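Local coordinates for protein precorrin-2 dehydrogenase (Bacillus megaterium, PDB 3DFZ) that catalyses the NAD-dependent dehydrogenation of precorrin-2 to sirohydrochlorin, a precursor shared by siroheme and anaerobic adenosylcobalamin biosynthesis, at residues Thr44-Gly49 against Leu117-Ser122; Asn69-Glu72 against Gln76-Val79; Tyr169-Gln174 against Val210-Phe215. All coordinates share one frame; numbering follows the deposited sequence.

Contact 1: Thr44-Gly49 against Leu117-Ser122; sequences TRRIKG and LVNMAS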
ATOM      1  N   THR B  44      15.958  10.081   6.859  1.00 12.40           N
ATOM      2  CA  THR B  44      16.498   8.934   7.580  1.00 13.39           C
ATOM      3  C   THR B  44      15.421   7.872   7.839  1.00 14.04           C
ATOM      4  O   THR B  44      15.632   6.676   7.563  1.00 13.96           O
ATOM      5  CB  THR B  44      17.108   9.387   8.918  1.00 16.08           C
ATOM      6  OG1 THR B  44      18.115  10.364   8.662  1.00 15.93           O
ATOM      7  CG2 THR B  44      17.712   8.225   9.688  1.00 18.31           C
ATOM      8  N   ARG B  45      14.274   8.320   8.355  1.00 15.52           N
ATOM      9  CA  ARG B  45      13.152   7.439   8.662  1.00 17.14           C
ATOM     10  C   ARG B  45      12.662   6.750   7.385  1.00 14.80           C
ATOM     11  O   ARG B  45      12.466   5.529   7.382  1.00 15.12           O
ATOM     12  CB  ARG B  45      12.047   8.231   9.384  1.00 20.72           C
ATOM     13  CG  ARG B  45      10.620   7.689   9.270  1.00 23.79           C
ATOM     14  CD  ARG B  45       9.741   7.972  10.525  1.00 31.27           C
ATOM     15  NE  ARG B  45      10.136   9.155  11.305  1.00 34.54           N
ATOM     16  CZ  ARG B  45       9.658  10.390  11.127  1.00 37.40           C
ATOM     17  NH1 ARG B  45       8.755  10.651  10.176  1.00 38.11           N
ATOM     18  NH2 ARG B  45      10.096  11.377  11.901  1.00 39.95           N
ATOM     19  N   ARG B  46      12.510   7.519   6.300  1.00 13.02           N
ATOM     20  CA  ARG B  46      12.093   6.967   5.010  1.00 11.72           C
ATOM     21  C   ARG B  46      13.046   5.877   4.466  1.00 10.32           C
ATOM     22  O   ARG B  46      12.586   4.818   4.058  1.00 10.32           O
ATOM     23  CB  ARG B  46      11.897   8.079   3.967  1.00 11.58           C
ATOM     24  CG  ARG B  46      10.690   8.985   4.188  1.00 14.46           C
ATOM     25  CD  ARG B  46       9.354   8.236   3.974  1.00 16.75           C
ATOM     26  NE  ARG B  46       8.170   9.113   4.020  1.00 20.66           N
ATOM     27  CZ  ARG B  46       7.558   9.514   5.133  1.00 24.53           C
ATOM     28  NH1 ARG B  46       8.011   9.137   6.321  1.00 24.03           N
ATOM     29  NH2 ARG B  46       6.491  10.305   5.054  1.00 29.78           N
ATOM     30  N   ILE B  47      14.356   6.155   4.479  1.00 10.13           N
ATOM     31  CA  ILE B  47      15.414   5.240   3.998  1.00 10.56           C
ATOM     32  C   ILE B  47      15.421   3.917   4.761  1.00 12.21           C
ATOM     33  O   ILE B  47      15.498   2.850   4.155  1.00 12.85           O
ATOM     34  CB  ILE B  47      16.837   5.898   4.072  1.00 11.57           C
ATOM     35  CG1 ILE B  47      16.973   7.026   3.044  1.00 10.69           C
ATOM     36  CG2 ILE B  47      17.941   4.859   3.872  1.00 13.89           C
ATOM     37  CD1 ILE B  47      17.911   8.152   3.476  1.00 11.57           C
ATOM     38  N   LYS B  48      15.339   3.994   6.088  1.00 13.89           N
ATOM     39  CA  LYS B  48      15.157   2.808   6.927  1.00 16.64           C
ATOM     40  C   LYS B  48      14.169   1.826   6.323  1.00 16.01           C
ATOM     41  O   LYS B  48      14.439   0.636   6.289  1.00 18.06           O
ATOM     42  CB  LYS B  48      14.696   3.197   8.329  1.00 19.10           C
ATOM     43  CG  LYS B  48      15.758   3.019   9.390  1.00 23.60           C
ATOM     44  CD  LYS B  48      15.654   4.121  10.458  1.00 26.55           C
ATOM     45  CE  LYS B  48      16.688   3.949  11.585  1.00 32.00           C
ATOM     46  NZ  LYS B  48      16.868   5.206  12.394  1.00 33.24           N
ATOM     47  N   GLY B  49      13.040   2.343   5.840  1.00 17.38           N
ATOM     48  CA  GLY B  49      11.965   1.553   5.233  1.00 16.82           C
ATOM     49  C   GLY B  49      12.359   0.715   4.041  1.00 15.72           C
ATOM     50  O   GLY B  49      11.821  -0.378   3.848  1.00 16.15           O
ATOM     51  N   LEU B 117       6.987   8.235 -10.103  1.00 14.53           N
ATOM     52  CA  LEU B 117       6.764   7.911  -8.699  1.00 10.88           C
ATOM     53  C   LEU B 117       7.498   8.884  -7.818  1.00  7.54           C
ATOM     54  O   LEU B 117       8.707   9.056  -7.937  1.00  6.23           O
ATOM     55  CB  LEU B 117       7.228   6.494  -8.354  1.00 10.17           C
ATOM     56  CG  LEU B 117       6.499   5.284  -8.923  1.00 14.55           C
ATOM     57  CD1 LEU B 117       6.927   4.076  -8.113  1.00 13.46           C
ATOM     58  CD2 LEU B 117       4.951   5.485  -8.907  1.00 18.24           C
ATOM     59  N   VAL B 118       6.753   9.521  -6.926  1.00  7.07           N
ATOM     60  CA  VAL B 118       7.310  10.456  -5.989  1.00  5.49           C
ATOM     61  C   VAL B 118       6.513  10.475  -4.696  1.00  5.57           C
ATOM     62  O   VAL B 118       5.287  10.498  -4.698  1.00  7.53           O
ATOM     63  CB  VAL B 118       7.453  11.880  -6.584  1.00  7.95           C
ATOM     64  CG1 VAL B 118       6.107  12.433  -7.049  1.00 11.20           C
ATOM     65  CG2 VAL B 118       8.141  12.818  -5.586  1.00  7.54           C
ATOM     66  N   ASN B 119       7.239  10.452  -3.592  1.00  4.54           N
ATOM     67  CA  ASN B 119       6.661  10.624  -2.288  1.00  5.66           C
ATOM     68  C   ASN B 119       7.031  12.006  -1.774  1.00  7.64           C
ATOM     69  O   ASN B 119       8.203  12.338  -1.622  1.00  7.76           O
ATOM     70  CB  ASN B 119       7.149   9.520  -1.342  1.00  4.96           C
ATOM     71  CG  ASN B 119       6.705   9.745   0.086  1.00  6.81           C
ATOM     72  OD1 ASN B 119       7.532   9.847   0.966  1.00  7.91           O
ATOM     73  ND2 ASN B 119       5.397   9.852   0.314  1.00  8.24           N
ATOM     74  N   MET B 120       6.029  12.840  -1.570  1.00 10.46           N
ATOM     75  CA  MET B 120       6.283  14.181  -1.066  1.00 14.05           C
ATOM     76  C   MET B 120       6.045  14.100   0.422  1.00 15.99           C
ATOM     77  O   MET B 120       4.959  14.421   0.909  1.00 18.24           O
ATOM     78  CB  MET B 120       5.349  15.194  -1.729  1.00 17.08           C
ATOM     79  CG  MET B 120       5.506  15.262  -3.237  1.00 17.34           C
ATOM     80  SD  MET B 120       6.921  16.279  -3.693  1.00 20.83           S
ATOM     81  CE  MET B 120       6.834  16.129  -5.476  1.00 21.76           C
ATOM     82  N   ALA B 121       7.060  13.607   1.125  1.00 23.72           N
ATOM     83  CA  ALA B 121       6.963  13.280   2.546  1.00 26.76           C
ATOM     84  C   ALA B 121       6.719  14.528   3.373  1.00 31.96           C
ATOM     85  O   ALA B 121       5.936  14.514   4.336  1.00 34.39           O
ATOM     86  CB  ALA B 121       8.230  12.555   3.003  1.00 28.66           C
ATOM     87  N   SER B 122       7.359  15.616   2.946  1.00 35.11           N
ATOM     88  CA  SER B 122       7.368  16.877   3.683  1.00 41.47           C
ATOM     89  C   SER B 122       6.115  17.700   3.422  1.00 40.25           C
ATOM     90  O   SER B 122       6.151  18.924   3.553  1.00 44.45           O
ATOM     91  CB  SER B 122       8.631  17.696   3.345  1.00 47.20           C
ATOM     92  OG  SER B 122       9.824  17.057   3.788  1.00 51.06           O
TER
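Arg46, on the helix, reaches across to Asn119 near the end of a strand and gives it the only hydrogen bond between the two segments. The arginine chain, its CG beside the backbone N, bends at chi2 (-68°) and turns NE toward Asn119. NE lies 3.2 Å from OD1 of Asn119, and the bond is fairly straight, 162° at the hydrogen. The oxygen sits at the guanidinium edge, in its plane, while the two flat groups are turned 35° apart. An asparagine suits this place because its two ends do different work: OD1 receives the arginine, and ND2 donates to the backbone oxygen of Ile129, which helps to fix the rotation of the amide. Here Asn119 is buried, and both side chains also touch Val96 and Ile131. Toward Ala121 the packing stays close but is less buried: CB comes obliquely to the guanidinium, 3.5 Å from NH2 of Arg46, and both residues are partly exposed. The small residue lets the arginine lie close. Ala121 also neighbours Ile42, a probable NAD(+)-binding residue. A helix after what looks like a glycine-rich turn, reaching strand 117-120, outermost in this chain's parallel sheet, is typical of the Rossmann-type dinucleotide-binding fold.

Contact 2: Asn69-Glu72 against Gln76-Val79; sequences NEWE and QLRV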
ATOM      1  N   ASN B  69      25.213   8.539   7.156  1.00 18.48           N
ATOM      2  CA  ASN B  69      26.663   8.361   7.112  1.00 18.40           C
ATOM      3  C   ASN B  69      27.118   6.945   7.388  1.00 18.20           C
ATOM      4  O   ASN B  69      27.953   6.413   6.658  1.00 17.57           O
ATOM      5  CB  ASN B  69      27.357   9.336   8.065  1.00 19.78           C
ATOM      6  CG  ASN B  69      27.682  10.637   7.403  1.00 19.83           C
ATOM      7  OD1 ASN B  69      28.564  10.687   6.567  1.00 19.72           O
ATOM      8  ND2 ASN B  69      26.969  11.706   7.760  1.00 21.12           N
ATOM      9  N   GLU B  70      26.566   6.335   8.433  1.00 19.03           N
ATOM     10  CA  GLU B  70      26.886   4.947   8.792  1.00 19.16           C
ATOM     11  C   GLU B  70      26.444   3.953   7.702  1.00 17.84           C
ATOM     12  O   GLU B  70      27.172   2.996   7.405  1.00 17.65           O
ATOM     13  CB  GLU B  70      26.280   4.588  10.152  1.00 20.55           C
ATOM     14  CG  GLU B  70      26.534   3.151  10.662  1.00 22.45           C
ATOM     15  CD  GLU B  70      28.020   2.730  10.793  1.00 24.26           C
ATOM     16  OE1 GLU B  70      28.957   3.535  10.545  1.00 24.39           O
ATOM     17  OE2 GLU B  70      28.246   1.549  11.149  1.00 25.83           O
ATOM     18  N   TRP B  71      25.264   4.187   7.125  1.00 16.82           N
ATOM     19  CA  TRP B  71      24.762   3.401   5.998  1.00 15.72           C
ATOM     20  C   TRP B  71      25.620   3.575   4.733  1.00 14.58           C
ATOM     21  O   TRP B  71      25.879   2.616   4.020  1.00 13.98           O
ATOM     22  CB  TRP B  71      23.300   3.762   5.691  1.00 15.38           C
ATOM     23  CG  TRP B  71      22.320   3.359   6.772  1.00 16.38           C
ATOM     24  CD1 TRP B  71      22.374   2.243   7.557  1.00 16.95           C
ATOM     25  CD2 TRP B  71      21.126   4.061   7.153  1.00 16.80           C
ATOM     26  NE1 TRP B  71      21.293   2.207   8.404  1.00 17.98           N
ATOM     27  CE2 TRP B  71      20.509   3.308   8.179  1.00 17.98           C
ATOM     28  CE3 TRP B  71      20.510   5.246   6.717  1.00 16.54           C
ATOM     29  CZ2 TRP B  71      19.305   3.710   8.796  1.00 18.85           C
ATOM     30  CZ3 TRP B  71      19.305   5.644   7.328  1.00 17.44           C
ATOM     31  CH2 TRP B  71      18.727   4.879   8.360  1.00 18.28           C
ATOM     32  N   GLU B  72      26.046   4.803   4.471  1.00 14.43           N
ATOM     33  CA  GLU B  72      26.996   5.086   3.401  1.00 14.12           C
ATOM     34  C   GLU B  72      28.314   4.336   3.629  1.00 14.42           C
ATOM     35  O   GLU B  72      28.816   3.660   2.720  1.00 14.00           O
ATOM     36  CB  GLU B  72      27.251   6.597   3.310  1.00 14.59           C
ATOM     37  CG  GLU B  72      27.863   7.044   1.989  1.00 14.00           C
ATOM     38  CD  GLU B  72      28.860   8.200   2.144  1.00 14.85           C
ATOM     39  OE1 GLU B  72      29.286   8.509   3.305  1.00 14.83           O
ATOM     40  OE2 GLU B  72      29.224   8.767   1.083  1.00 13.36           O
ATOM     41  N   GLN B  76      25.571   0.773   1.666  1.00 12.47           N
ATOM     42  CA  GLN B  76      24.163   0.396   1.446  1.00 12.15           C
ATOM     43  C   GLN B  76      23.475   1.451   0.607  1.00 11.11           C
ATOM     44  O   GLN B  76      22.423   1.219   0.037  1.00 10.86           O
ATOM     45  CB  GLN B  76      23.450   0.247   2.782  1.00 12.76           C
ATOM     46  CG  GLN B  76      23.968  -0.928   3.585  1.00 14.65           C
ATOM     47  CD  GLN B  76      23.517  -0.884   5.013  1.00 16.24           C
ATOM     48  OE1 GLN B  76      23.970  -0.048   5.798  1.00 17.59           O
ATOM     49  NE2 GLN B  76      22.622  -1.782   5.366  1.00 17.41           N
ATOM     50  N   LEU B  77      24.081   2.628   0.561  1.00 10.71           N
ATOM     51  CA  LEU B  77      23.574   3.716  -0.252  1.00 10.11           C
ATOM     52  C   LEU B  77      24.735   4.589  -0.700  1.00  9.87           C
ATOM     53  O   LEU B  77      25.842   4.433  -0.188  1.00 10.14           O
ATOM     54  CB  LEU B  77      22.516   4.528   0.506  1.00 10.21           C
ATOM     55  CG  LEU B  77      22.783   5.046   1.914  1.00 11.20           C
ATOM     56  CD1 LEU B  77      23.734   6.282   1.897  1.00 11.37           C
ATOM     57  CD2 LEU B  77      21.420   5.341   2.594  1.00 10.67           C
ATOM     58  N   ARG B  78      24.469   5.466  -1.672  1.00  9.45           N
ATOM     59  CA  ARG B  78      25.381   6.540  -2.066  1.00  9.95           C
ATOM     60  C   ARG B  78      24.869   7.943  -1.656  1.00 10.57           C
ATOM     61  O   ARG B  78      23.672   8.241  -1.746  1.00 10.56           O
ATOM     62  CB  ARG B  78      25.655   6.485  -3.585  1.00  9.65           C
ATOM     63  CG  ARG B  78      26.270   7.765  -4.147  1.00 10.50           C
ATOM     64  CD  ARG B  78      26.858   7.593  -5.535  1.00 10.82           C
ATOM     65  NE  ARG B  78      25.864   7.628  -6.597  1.00  9.58           N
ATOM     66  CZ  ARG B  78      25.423   8.736  -7.187  1.00 10.60           C
ATOM     67  NH1 ARG B  78      25.870   9.925  -6.800  1.00 11.16           N
ATOM     68  NH2 ARG B  78      24.520   8.655  -8.166  1.00  9.22           N
ATOM     69  N   VAL B  79      25.791   8.793  -1.218  1.00  3.95           N
ATOM     70  CA  VAL B  79      25.489  10.170  -0.845  1.00  3.52           C
ATOM     71  C   VAL B  79      26.085  11.175  -1.869  1.00  4.67           C
ATOM     72  O   VAL B  79      27.215  11.007  -2.350  1.00  6.58           O
ATOM     73  CB  VAL B  79      26.005  10.500   0.598  1.00  6.17           C
ATOM     74  CG1 VAL B  79      25.625  11.919   1.008  1.00  5.92           C
ATOM     75  CG2 VAL B  79      25.443   9.524   1.615  1.00  7.70           C
TER
HETATM   76  O   HOH W   1      28.575   3.729  -0.059  1.00 29.03           O
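Trp71 and Gln76 meet twice, once through the backbone and once through their side chains. Gln76 N donates to Trp71 O over 3.0 Å, a bond that ties the residue just before strand 77-80 to the last turn of helix 66-73. The glutamine chain, extended beyond CG with chi2 at 166°, reaches toward the indole and brings OE1 to 3.3 Å from CD1 of Trp71. Indole and amide planes stand 77° apart and the oxygen comes obliquely to the ring, so the two do not stack. Leu77, whose CG lies between the backbone N and the carbonyl carbon (chi1 50°), turns its methyls to the helix: CD2 packs 4.0 Å from Trp71 CB, and CD1 is 3.8 Å from Glu72 CB. This branched, buried residue packs between helix and sheet, where it also touches Ile47 and Ile68. Glu72 lays its methylene CG against CG2 of Val79 at 3.5 Å, the two side chains crossing at about a right angle. A water donates to both Glu72 O and Leu77 O, bridging the backbones. The contact closes the helix-to-strand return of a beta-alpha-beta unit (56-60, 66-73, 77-80) in the Rossmann-type domain. Its chemistry implies a division of labour: aliphatic carbons seal the inner side, whereas the carboxylate of Glu72, in a salt bridge with Arg81 through OE2, probably keeps its negative charge at the protein surface.

Contact 3: Tyr169-Gln174 against Val210-Phe215; sequences YTQYTQ and VKQREF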
ATOM      1  N   TYR B 169       0.221 -12.761  17.938  1.00 10.83           N
ATOM      2  CA  TYR B 169       0.300 -12.909  16.471  1.00 11.20           C
ATOM      3  C   TYR B 169       1.754 -13.082  15.974  1.00 11.75           C
ATOM      4  O   TYR B 169       1.998 -13.673  14.927  1.00 11.93           O
ATOM      5  CB  TYR B 169      -0.422 -11.763  15.766  1.00 11.16           C
ATOM      6  CG  TYR B 169      -1.929 -11.894  15.869  1.00 10.92           C
ATOM      7  CD1 TYR B 169      -2.657 -12.511  14.855  1.00  9.77           C
ATOM      8  CD2 TYR B 169      -2.620 -11.454  17.003  1.00  9.69           C
ATOM      9  CE1 TYR B 169      -4.026 -12.675  14.954  1.00 10.03           C
ATOM     10  CE2 TYR B 169      -4.000 -11.599  17.099  1.00 10.24           C
ATOM     11  CZ  TYR B 169      -4.691 -12.215  16.073  1.00  9.85           C
ATOM     12  OH  TYR B 169      -6.055 -12.345  16.129  1.00 10.72           O
ATOM     13  N   THR B 170       2.712 -12.605  16.759  1.00 12.06           N
ATOM     14  CA  THR B 170       4.115 -12.738  16.382  1.00 12.87           C
ATOM     15  C   THR B 170       4.536 -14.212  16.390  1.00 12.69           C
ATOM     16  O   THR B 170       5.132 -14.691  15.422  1.00 13.35           O
ATOM     17  CB  THR B 170       5.019 -11.873  17.280  1.00 13.30           C
ATOM     18  OG1 THR B 170       4.523 -10.520  17.295  1.00 13.80           O
ATOM     19  CG2 THR B 170       6.440 -11.878  16.788  1.00 14.21           C
ATOM     20  N   GLN B 171       4.223 -14.912  17.475  1.00 12.14           N
ATOM     21  CA  GLN B 171       4.477 -16.327  17.612  1.00 12.32           C
ATOM     22  C   GLN B 171       3.631 -17.201  16.635  1.00 12.04           C
ATOM     23  O   GLN B 171       4.087 -18.244  16.135  1.00 12.33           O
ATOM     24  CB  GLN B 171       4.139 -16.736  19.062  1.00 11.88           C
ATOM     25  CG  GLN B 171       4.551 -18.157  19.428  1.00 11.68           C
ATOM     26  CD  GLN B 171       3.645 -19.240  18.877  1.00 11.35           C
ATOM     27  OE1 GLN B 171       2.433 -19.033  18.690  1.00 10.01           O
ATOM     28  NE2 GLN B 171       4.225 -20.435  18.642  1.00 11.09           N
ATOM     29  N   TYR B 172       2.385 -16.795  16.448  1.00 11.64           N
ATOM     30  CA  TYR B 172       1.418 -17.528  15.627  1.00 11.60           C
ATOM     31  C   TYR B 172       1.788 -17.529  14.139  1.00 11.82           C
ATOM     32  O   TYR B 172       1.680 -18.553  13.475  1.00 11.99           O
ATOM     33  CB  TYR B 172       0.020 -16.926  15.853  1.00 10.90           C
ATOM     34  CG  TYR B 172      -1.124 -17.609  15.117  1.00 11.19           C
ATOM     35  CD1 TYR B 172      -1.214 -19.005  15.026  1.00 10.33           C
ATOM     36  CD2 TYR B 172      -2.121 -16.853  14.522  1.00 11.06           C
ATOM     37  CE1 TYR B 172      -2.254 -19.595  14.370  1.00 10.49           C
ATOM     38  CE2 TYR B 172      -3.177 -17.456  13.863  1.00 10.73           C
ATOM     39  CZ  TYR B 172      -3.245 -18.810  13.804  1.00 10.34           C
ATOM     40  OH  TYR B 172      -4.324 -19.368  13.155  1.00 10.80           O
ATOM     41  N   THR B 173       2.233 -16.393  13.607  1.00 12.28           N
ATOM     42  CA  THR B 173       2.592 -16.374  12.183  1.00 12.88           C
ATOM     43  C   THR B 173       3.889 -17.138  11.956  1.00 13.41           C
ATOM     44  O   THR B 173       4.164 -17.568  10.836  1.00 13.90           O
ATOM     45  CB  THR B 173       2.647 -14.945  11.580  1.00 13.42           C
ATOM     46  OG1 THR B 173       3.495 -14.089  12.384  1.00 13.74           O
ATOM     47  CG2 THR B 173       1.240 -14.377  11.536  1.00 12.94           C
ATOM     48  N   GLN B 174       4.662 -17.329  13.027  1.00 13.31           N
ATOM     49  CA  GLN B 174       5.822 -18.215  12.974  1.00 13.76           C
ATOM     50  C   GLN B 174       5.385 -19.665  12.884  1.00 13.44           C
ATOM     51  O   GLN B 174       5.940 -20.418  12.086  1.00 13.94           O
ATOM     52  CB  GLN B 174       6.800 -17.980  14.160  1.00 13.84           C
ATOM     53  CG  GLN B 174       7.977 -18.984  14.245  1.00 14.45           C
ATOM     54  CD  GLN B 174       8.934 -18.979  13.015  1.00 15.46           C
ATOM     55  OE1 GLN B 174       9.096 -17.964  12.328  1.00 15.22           O
ATOM     56  NE2 GLN B 174       9.567 -20.121  12.759  1.00 15.18           N
ATOM     57  N   VAL B 210      -0.254 -26.546  22.529  1.00  9.78           N
ATOM     58  CA  VAL B 210      -0.535 -27.975  22.351  1.00 10.54           C
ATOM     59  C   VAL B 210      -1.123 -28.187  20.955  1.00 10.55           C
ATOM     60  O   VAL B 210      -0.638 -29.013  20.190  1.00 11.22           O
ATOM     61  CB  VAL B 210      -1.523 -28.497  23.452  1.00 10.98           C
ATOM     62  CG1 VAL B 210      -2.194 -29.815  23.080  1.00 11.63           C
ATOM     63  CG2 VAL B 210      -0.831 -28.625  24.765  1.00 11.77           C
ATOM     64  N   LYS B 211      -2.187 -27.457  20.658  1.00 10.40           N
ATOM     65  CA  LYS B 211      -2.867 -27.512  19.369  1.00 10.90           C
ATOM     66  C   LYS B 211      -1.845 -27.379  18.245  1.00 10.66           C
ATOM     67  O   LYS B 211      -1.831 -28.185  17.304  1.00 11.17           O
ATOM     68  CB  LYS B 211      -3.850 -26.347  19.290  1.00 10.81           C
ATOM     69  CG  LYS B 211      -4.836 -26.370  18.141  1.00 11.64           C
ATOM     70  CD  LYS B 211      -5.966 -27.283  18.426  1.00 12.10           C
ATOM     71  CE  LYS B 211      -7.001 -27.211  17.331  1.00 13.19           C
ATOM     72  NZ  LYS B 211      -8.258 -27.888  17.695  1.00 14.70           N
ATOM     73  N   GLN B 212      -0.993 -26.353  18.365  1.00  9.96           N
ATOM     74  CA  GLN B 212       0.021 -26.067  17.371  1.00  9.94           C
ATOM     75  C   GLN B 212       0.943 -27.275  17.202  1.00 10.58           C
ATOM     76  O   GLN B 212       1.041 -27.831  16.106  1.00 11.45           O
ATOM     77  CB  GLN B 212       0.819 -24.810  17.749  1.00  9.57           C
ATOM     78  CG  GLN B 212       0.141 -23.473  17.418  1.00  9.07           C
ATOM     79  CD  GLN B 212       1.052 -22.340  17.704  1.00  9.29           C
ATOM     80  OE1 GLN B 212       2.240 -22.558  17.857  1.00 10.05           O
ATOM     81  NE2 GLN B 212       0.522 -21.114  17.800  1.00  9.02           N
ATOM     82  N   ARG B 213       1.567 -27.698  18.302  1.00 10.46           N
ATOM     83  CA  ARG B 213       2.532 -28.795  18.304  1.00 11.11           C
ATOM     84  C   ARG B 213       2.012 -30.122  17.817  1.00 11.92           C
ATOM     85  O   ARG B 213       2.695 -30.807  17.072  1.00 13.07           O
ATOM     86  CB  ARG B 213       3.157 -28.959  19.684  1.00 11.15           C
ATOM     87  CG  ARG B 213       3.988 -27.767  20.075  1.00 10.44           C
ATOM     88  CD  ARG B 213       4.171 -27.695  21.570  1.00 11.07           C
ATOM     89  NE  ARG B 213       4.931 -26.495  21.931  1.00 11.31           N
ATOM     90  CZ  ARG B 213       5.578 -26.341  23.081  1.00 11.76           C
ATOM     91  NH1 ARG B 213       5.527 -27.291  24.024  1.00 12.75           N
ATOM     92  NH2 ARG B 213       6.249 -25.234  23.292  1.00 11.89           N
ATOM     93  N   GLU B 214       0.806 -30.488  18.234  1.00 12.01           N
ATOM     94  CA  GLU B 214       0.146 -31.708  17.750  1.00 13.09           C
ATOM     95  C   GLU B 214      -0.179 -31.673  16.254  1.00 13.61           C
ATOM     96  O   GLU B 214      -0.252 -32.724  15.630  1.00 14.77           O
ATOM     97  CB  GLU B 214      -1.138 -31.996  18.543  1.00 13.18           C
ATOM     98  CG  GLU B 214      -0.901 -32.237  20.013  1.00 13.39           C
ATOM     99  CD  GLU B 214      -2.132 -32.685  20.788  1.00 14.80           C
ATOM    100  OE1 GLU B 214      -3.308 -32.458  20.350  1.00 14.69           O
ATOM    101  OE2 GLU B 214      -1.898 -33.284  21.856  1.00 15.62           O
ATOM    102  N   PHE B 215      -0.427 -30.481  15.709  1.00 13.00           N
ATOM    103  CA  PHE B 215      -0.660 -30.326  14.275  1.00 14.06           C
ATOM    104  C   PHE B 215       0.639 -30.478  13.480  1.00 15.02           C
ATOM    105  O   PHE B 215       0.644 -31.121  12.423  1.00 16.17           O
ATOM    106  CB  PHE B 215      -1.287 -28.976  13.931  1.00 13.10           C
ATOM    107  CG  PHE B 215      -1.584 -28.823  12.468  1.00 13.85           C
ATOM    108  CD1 PHE B 215      -2.713 -29.433  11.907  1.00 14.99           C
ATOM    109  CD2 PHE B 215      -0.714 -28.117  11.635  1.00 13.39           C
ATOM    110  CE1 PHE B 215      -2.980 -29.307  10.533  1.00 16.06           C
ATOM    111  CE2 PHE B 215      -0.970 -27.994  10.284  1.00 14.32           C
ATOM    112  CZ  PHE B 215      -2.103 -28.595   9.725  1.00 15.74           C
TER
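Two helical segments face each other with their backbones well apart, the closest CA atoms being those of Tyr172 and Gln212 at 8.8 Å, and long side chains span the gap. Gln171 and Gln212 come from opposite directions and join their amides in a reciprocal pair. Gln212 NE2 donates to Gln171 OE1 over 3.0 Å, and Gln171 NE2 returns a bond of the same 3.0 Å to Gln212 OE1. Each donor lies in the carbonyl plane of its partner, on a lone pair, and the amide planes are only 10° apart, so the two groups form a nearly flat ring of two N-H...O bonds. Both bonds are nearly straight, about 168° at the hydrogen. Glutamine fits both positions because its amide carries a donor and an acceptor side by side, allowing two neutral groups to exchange one bond each way, and because its chain is long enough to cross between helices. The two chains reach the meeting point differently: Gln171 bends at chi2 (-76°), whereas Gln212 is extended beyond CG. Two bonds hold each amide against rotation, and NE2 of Gln212, a buried residue, donates also to the backbone oxygen of Tyr205. Beside the pair, CD1 of Tyr172 lies 3.9 Å from NE2 of Gln212, which comes obliquely to the ring, while the tyrosine hydroxyl bonds to the backbone oxygen of Ile200. The contact joins helix 168-184 to helix 209-218 in the C-terminal domain. Helix 203-207 borders it through Tyr205 and Arg206, Phe175 from farther along helix 168-184 packs on Gln212, and strand 129-137 touches Tyr169 and Thr170 through Arg137; Leu153 of the second subunit rests on Tyr172.

In the fold
From the N terminus, the chain enters contact 1 on helix 41-50, and this contact closes only when strand 117-120 returns to that helix. Contact 2 opens and closes within that long loop, a short connection of three residues between its segments joining helix 66-73 to strand 77-80. The two touch, since Ile47 and Lys48 pack on Trp71, and they reach the same parallel sheet, whose outermost strands within the chain are 117-120 and 77-80. Contact 3 follows in series, joining two helices of the C-terminal domain. Its centre lies about 35 Å from that of contact 1, across the chain's centre, and both touch the second subunit of the homodimer.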